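Local coordinates for Non-atp dependent l-selective hydantoinase (Arthrobacter aurescens, PDB 1GKR), which hydrolyses the ring of 5-substituted hydantoins with the help of two zinc ions, acting on aryl derivatives more readily than on alkyl ones, at residues 205-217 and 275-289. Residues are numbered along the deposited sequence; the frame is centred on the assembly and turned at random.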
loop_
_atom_site.group_PDB
_atom_site.type_symbol
_atom_site.label_atom_id
_atom_site.label_comp_id
_atom_site.label_asym_id
_atom_site.label_seq_id
_atom_site.Cartn_x
_atom_site.Cartn_y
_atom_site.Cartn_z
ATOM N N MET A 205 11.201 32.222 13.321
ATOM C CA MET A 205 11.926 30.987 13.128
ATOM C C MET A 205 10.748 30.159 12.599
ATOM O O MET A 205 10.895 29.293 11.730
ATOM C CB MET A 205 12.418 30.411 14.453
ATOM C CG MET A 205 13.890 30.625 14.682
ATOM S SD MET A 205 14.890 30.060 13.285
ATOM C CE MET A 205 14.914 28.298 13.588
ATOM N N ALA A 206 9.565 30.469 13.122
ATOM C CA ALA A 206 8.341 29.803 12.710
ATOM C C ALA A 206 8.123 30.084 11.233
ATOM O O ALA A 206 7.765 29.190 10.462
ATOM C CB ALA A 206 7.180 30.324 13.505
ATOM N N ALA A 207 8.338 31.333 10.841
ATOM C CA ALA A 207 8.180 31.715 9.447
ATOM C C ALA A 207 9.158 30.921 8.568
ATOM O O ALA A 207 8.831 30.519 7.440
ATOM C CB ALA A 207 8.429 33.203 9.296
ATOM N N TYR A 208 10.363 30.709 9.087
ATOM C CA TYR A 208 11.372 29.972 8.359
ATOM C C TYR A 208 10.893 28.543 8.103
ATOM O O TYR A 208 10.808 28.105 6.956
ATOM C CB TYR A 208 12.679 29.953 9.149
ATOM C CG TYR A 208 13.686 28.983 8.594
ATOM C CD1 TYR A 208 14.152 29.108 7.288
ATOM C CD2 TYR A 208 14.131 27.905 9.349
ATOM C CE1 TYR A 208 15.033 28.182 6.746
ATOM C CE2 TYR A 208 15.015 26.966 8.811
ATOM C CZ TYR A 208 15.459 27.113 7.510
ATOM O OH TYR A 208 16.331 26.194 6.976
ATOM N N GLU A 209 10.580 27.825 9.176
ATOM C CA GLU A 209 10.118 26.443 9.083
ATOM C C GLU A 209 9.003 26.311 8.044
ATOM O O GLU A 209 8.992 25.376 7.238
ATOM C CB GLU A 209 9.617 25.977 10.458
ATOM C CG GLU A 209 9.429 24.465 10.648
ATOM C CD GLU A 209 8.104 23.918 10.105
ATOM O OE1 GLU A 209 7.085 24.650 10.121
ATOM O OE2 GLU A 209 8.080 22.741 9.684
ATOM N N ALA A 210 8.071 27.259 8.057
ATOM C CA ALA A 210 6.951 27.216 7.126
ATOM C C ALA A 210 7.361 27.412 5.682
ATOM O O ALA A 210 6.653 26.967 4.785
ATOM C CB ALA A 210 5.924 28.248 7.500
ATOM N N SER A 211 8.493 28.077 5.456
ATOM C CA SER A 211 8.959 28.325 4.091
ATOM C C SER A 211 9.577 27.074 3.454
ATOM O O SER A 211 9.762 27.012 2.237
ATOM C CB SER A 211 9.956 29.498 4.059
ATOM O OG SER A 211 11.183 29.178 4.688
ATOM N N GLN A 212 9.894 26.082 4.279
ATOM C CA GLN A 212 10.461 24.827 3.795
ATOM C C GLN A 212 9.734 23.710 4.526
ATOM O O GLN A 212 10.346 22.928 5.233
ATOM C CB GLN A 212 11.956 24.769 4.101
ATOM C CG GLN A 212 12.726 25.984 3.591
ATOM C CD GLN A 212 14.242 25.841 3.697
ATOM O OE1 GLN A 212 14.970 26.826 3.604
ATOM N NE2 GLN A 212 14.720 24.617 3.880
ATOM N N PRO A 213 8.404 23.629 4.356
ATOM C CA PRO A 213 7.535 22.627 4.988
ATOM C C PRO A 213 7.874 21.179 4.679
ATOM O O PRO A 213 8.645 20.902 3.759
ATOM C CB PRO A 213 6.139 23.021 4.498
ATOM C CG PRO A 213 6.408 23.611 3.167
ATOM C CD PRO A 213 7.633 24.456 3.410
ATOM N N VAL A 214 7.290 20.255 5.438
ATOM C CA VAL A 214 7.579 18.847 5.221
ATOM C C VAL A 214 7.095 18.350 3.868
ATOM O O VAL A 214 7.761 17.526 3.239
ATOM C CB VAL A 214 6.965 17.923 6.320
ATOM C CG1 VAL A 214 7.251 18.471 7.689
ATOM C CG2 VAL A 214 5.504 17.780 6.118
ATOM N N PHE A 215 5.961 18.861 3.395
ATOM C CA PHE A 215 5.440 18.369 2.130
ATOM C C PHE A 215 6.432 18.542 0.988
ATOM O O PHE A 215 6.486 17.704 0.087
ATOM C CB PHE A 215 4.075 18.996 1.826
ATOM C CG PHE A 215 4.126 20.230 0.990
ATOM C CD1 PHE A 215 4.336 20.147 -0.384
ATOM C CD2 PHE A 215 3.923 21.478 1.564
ATOM C CE1 PHE A 215 4.340 21.288 -1.181
ATOM C CE2 PHE A 215 3.925 22.636 0.778
ATOM C CZ PHE A 215 4.133 22.541 -0.596
ATOM N N GLN A 216 7.243 19.597 1.023
ATOM C CA GLN A 216 8.216 19.760 -0.051
ATOM C C GLN A 216 9.451 18.903 0.214
ATOM O O GLN A 216 10.064 18.389 -0.723
ATOM C CB GLN A 216 8.585 21.241 -0.280
ATOM C CG GLN A 216 9.225 21.998 0.862
ATOM C CD GLN A 216 10.704 21.727 0.985
ATOM O OE1 GLN A 216 11.409 21.575 -0.017
ATOM N NE2 GLN A 216 11.195 21.685 2.218
ATOM N N GLU A 217 9.807 18.710 1.482
ATOM C CA GLU A 217 10.961 17.871 1.783
ATOM C C GLU A 217 10.611 16.459 1.343
ATOM O O GLU A 217 11.406 15.757 0.716
ATOM C CB GLU A 217 11.265 17.852 3.282
ATOM C CG GLU A 217 12.345 16.847 3.665
ATOM C CD GLU A 217 12.640 16.836 5.150
ATOM O OE1 GLU A 217 11.762 17.204 5.947
ATOM O OE2 GLU A 217 13.748 16.438 5.545
ATOM N N ALA A 275 12.552 27.004 19.395
ATOM C CA ALA A 275 12.849 28.058 18.444
ATOM C C ALA A 275 13.014 29.416 19.097
ATOM O O ALA A 275 13.952 30.147 18.789
ATOM C CB ALA A 275 11.766 28.119 17.383
ATOM N N GLU A 276 12.115 29.754 20.009
ATOM C CA GLU A 276 12.193 31.050 20.659
ATOM C C GLU A 276 13.434 31.323 21.494
ATOM O O GLU A 276 13.998 32.412 21.410
ATOM C CB GLU A 276 10.941 31.292 21.491
ATOM C CG GLU A 276 9.865 32.036 20.725
ATOM C CD GLU A 276 8.499 31.878 21.361
ATOM O OE1 GLU A 276 8.384 32.110 22.590
ATOM O OE2 GLU A 276 7.542 31.524 20.631
ATOM N N ARG A 277 13.883 30.359 22.289
ATOM C CA ARG A 277 15.062 30.617 23.100
ATOM C C ARG A 277 16.380 30.364 22.381
ATOM O O ARG A 277 17.377 30.999 22.715
ATOM C CB ARG A 277 15.025 29.816 24.404
ATOM C CG ARG A 277 15.431 28.377 24.269
ATOM C CD ARG A 277 15.036 27.567 25.491
ATOM N NE ARG A 277 15.278 26.141 25.281
ATOM C CZ ARG A 277 16.491 25.600 25.174
ATOM N NH1 ARG A 277 17.574 26.373 25.264
ATOM N NH2 ARG A 277 16.624 24.291 24.966
ATOM N N ILE A 278 16.400 29.459 21.399
ATOM C CA ILE A 278 17.640 29.156 20.672
ATOM C C ILE A 278 17.778 29.991 19.406
ATOM O O ILE A 278 18.884 30.244 18.923
ATOM C CB ILE A 278 17.718 27.660 20.308
ATOM C CG1 ILE A 278 17.804 26.827 21.580
ATOM C CG2 ILE A 278 18.923 27.384 19.429
ATOM C CD1 ILE A 278 17.687 25.341 21.335
ATOM N N GLY A 279 16.644 30.419 18.871
ATOM C CA GLY A 279 16.663 31.246 17.681
ATOM C C GLY A 279 17.461 30.729 16.499
ATOM O O GLY A 279 17.438 29.539 16.190
ATOM N N PRO A 280 18.209 31.617 15.831
ATOM C CA PRO A 280 19.029 31.298 14.657
ATOM C C PRO A 280 20.066 30.205 14.823
ATOM O O PRO A 280 20.543 29.654 13.845
ATOM C CB PRO A 280 19.654 32.646 14.299
ATOM C CG PRO A 280 19.815 33.305 15.642
ATOM C CD PRO A 280 18.510 32.972 16.338
ATOM N N TYR A 281 20.416 29.880 16.056
ATOM C CA TYR A 281 21.425 28.852 16.288
ATOM C C TYR A 281 20.865 27.460 16.081
ATOM O O TYR A 281 21.560 26.459 16.205
ATOM C CB TYR A 281 21.998 29.015 17.697
ATOM C CG TYR A 281 22.846 30.253 17.780
ATOM C CD1 TYR A 281 24.058 30.327 17.086
ATOM C CD2 TYR A 281 22.397 31.393 18.456
ATOM C CE1 TYR A 281 24.797 31.501 17.051
ATOM C CE2 TYR A 281 23.128 32.577 18.428
ATOM C CZ TYR A 281 24.325 32.623 17.723
ATOM O OH TYR A 281 25.051 33.789 17.664
ATOM N N MET A 282 19.597 27.426 15.726
ATOM C CA MET A 282 18.869 26.197 15.503
ATOM C C MET A 282 18.397 26.197 14.056
ATOM O O MET A 282 17.757 25.255 13.598
ATOM C CB MET A 282 17.680 26.189 16.447
ATOM C CG MET A 282 16.720 25.079 16.249
ATOM S SD MET A 282 15.141 25.534 16.959
ATOM C CE MET A 282 15.678 26.383 18.344
ATOM N N LYS A 283 18.707 27.270 13.336
ATOM C CA LYS A 283 18.298 27.361 11.944
ATOM C C LYS A 283 19.169 26.455 11.109
ATOM O O LYS A 283 20.353 26.727 10.906
ATOM C CB LYS A 283 18.421 28.781 11.418
ATOM C CG LYS A 283 17.875 28.906 10.021
ATOM C CD LYS A 283 17.992 30.312 9.503
ATOM C CE LYS A 283 17.597 30.381 8.049
ATOM N NZ LYS A 283 17.838 31.734 7.514
ATOM N N VAL A 284 18.573 25.380 10.613
ATOM C CA VAL A 284 19.309 24.423 9.814
ATOM C C VAL A 284 18.408 23.997 8.640
ATOM O O VAL A 284 17.225 24.339 8.616
ATOM C CB VAL A 284 19.714 23.248 10.737
ATOM C CG1 VAL A 284 18.576 22.295 10.884
ATOM C CG2 VAL A 284 20.978 22.587 10.237
ATOM N N ALA A 285 18.946 23.296 7.647
ATOM C CA ALA A 285 18.112 22.879 6.508
ATOM C C ALA A 285 18.344 21.431 6.182
ATOM O O ALA A 285 19.487 21.030 5.941
ATOM C CB ALA A 285 18.420 23.701 5.296
ATOM N N PRO A 286 17.271 20.623 6.155
ATOM C CA PRO A 286 15.866 20.967 6.407
ATOM C C PRO A 286 15.646 21.469 7.825
ATOM O O PRO A 286 16.421 21.163 8.728
ATOM C CB PRO A 286 15.130 19.649 6.199
ATOM C CG PRO A 286 16.051 18.847 5.402
ATOM C CD PRO A 286 17.401 19.181 5.945
ATOM N N PRO A 287 14.554 22.213 8.043
ATOM C CA PRO A 287 14.206 22.771 9.352
ATOM C C PRO A 287 13.936 21.705 10.406
ATOM O O PRO A 287 13.539 20.576 10.085
ATOM C CB PRO A 287 12.942 23.574 9.060
ATOM C CG PRO A 287 13.036 23.881 7.603
ATOM C CD PRO A 287 13.557 22.604 7.033
ATOM N N VAL A 288 14.162 22.066 11.666
ATOM C CA VAL A 288 13.871 21.165 12.767
ATOM C C VAL A 288 12.352 21.163 12.790
ATOM O O VAL A 288 11.722 22.192 12.548
ATOM C CB VAL A 288 14.405 21.709 14.084
ATOM C CG1 VAL A 288 13.874 20.896 15.241
ATOM C CG2 VAL A 288 15.913 21.655 14.068
ATOM N N ARG A 289 11.758 20.011 13.058
ATOM C CA ARG A 289 10.311 19.912 13.055
ATOM C C ARG A 289 9.620 19.984 14.420
ATOM O O ARG A 289 10.251 20.239 15.445
ATOM C CB ARG A 289 9.910 18.641 12.318
ATOM C CG ARG A 289 9.539 18.865 10.861
ATOM C CD ARG A 289 10.656 19.357 9.955
ATOM N NE ARG A 289 10.125 20.394 9.068
ATOM C CZ ARG A 289 10.387 20.514 7.768
ATOM N NH1 ARG A 289 11.184 19.660 7.149
ATOM N NH2 ARG A 289 9.849 21.509 7.082
#
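In this amidohydrolase, a TIM-barrel clan enzyme, loop 283-289 passes the two-zinc site at A285 and P286. R289 follows them and reaches into the joint between helix 205-211 and the helix that begins at V214. Its guanidinium is held edgewise by two carboxylates. NE gives E209 OE2 a hydrogen bond of 3.2 Å (161° at the hydrogen), part of a salt bridge, in the guanidinium plane and on the anti lone pair of that oxygen; the carboxylate plane is turned 80° from the guanidinium. NH1 forms a salt bridge to E217 OE1 at 2.8 Å. V214 CG1 sits over the centre of one guanidinium face, and P287 CD lies off-centre over the opposite face. E217 OE1 and R289 NH1 each hydrogen-bond S241 OG.

Further along, Y208 packs on K283. With CG anti to its backbone N (chi1 169°), the ring extends to the loop, and K283 CE makes a CH-pi contact over one face, 3.8 Å from the centroid. The lysine chain is fully extended, and its NZ hydrogen-bonds the carbonyl O atoms of A331 and V328. Y208 OH donates to V284 O at 2.6 Å, from above the carbonyl plane. P287 CG touches Y208 CE2 at 3.9 Å. At the far end, M205 CB meets A275 CB at 3.8 Å, and the bent M205 chain brings CE near K283 CA.

P286, after a cis peptide bond, touches zinc ligand H239, and E217 OE2 is close to P286 CG. The positive charge of R289 would favour the ionised form of both glutamates. Its salt bridges to E209 and E217, one on each helix, tie both helices to the loop that carries P286 past H239.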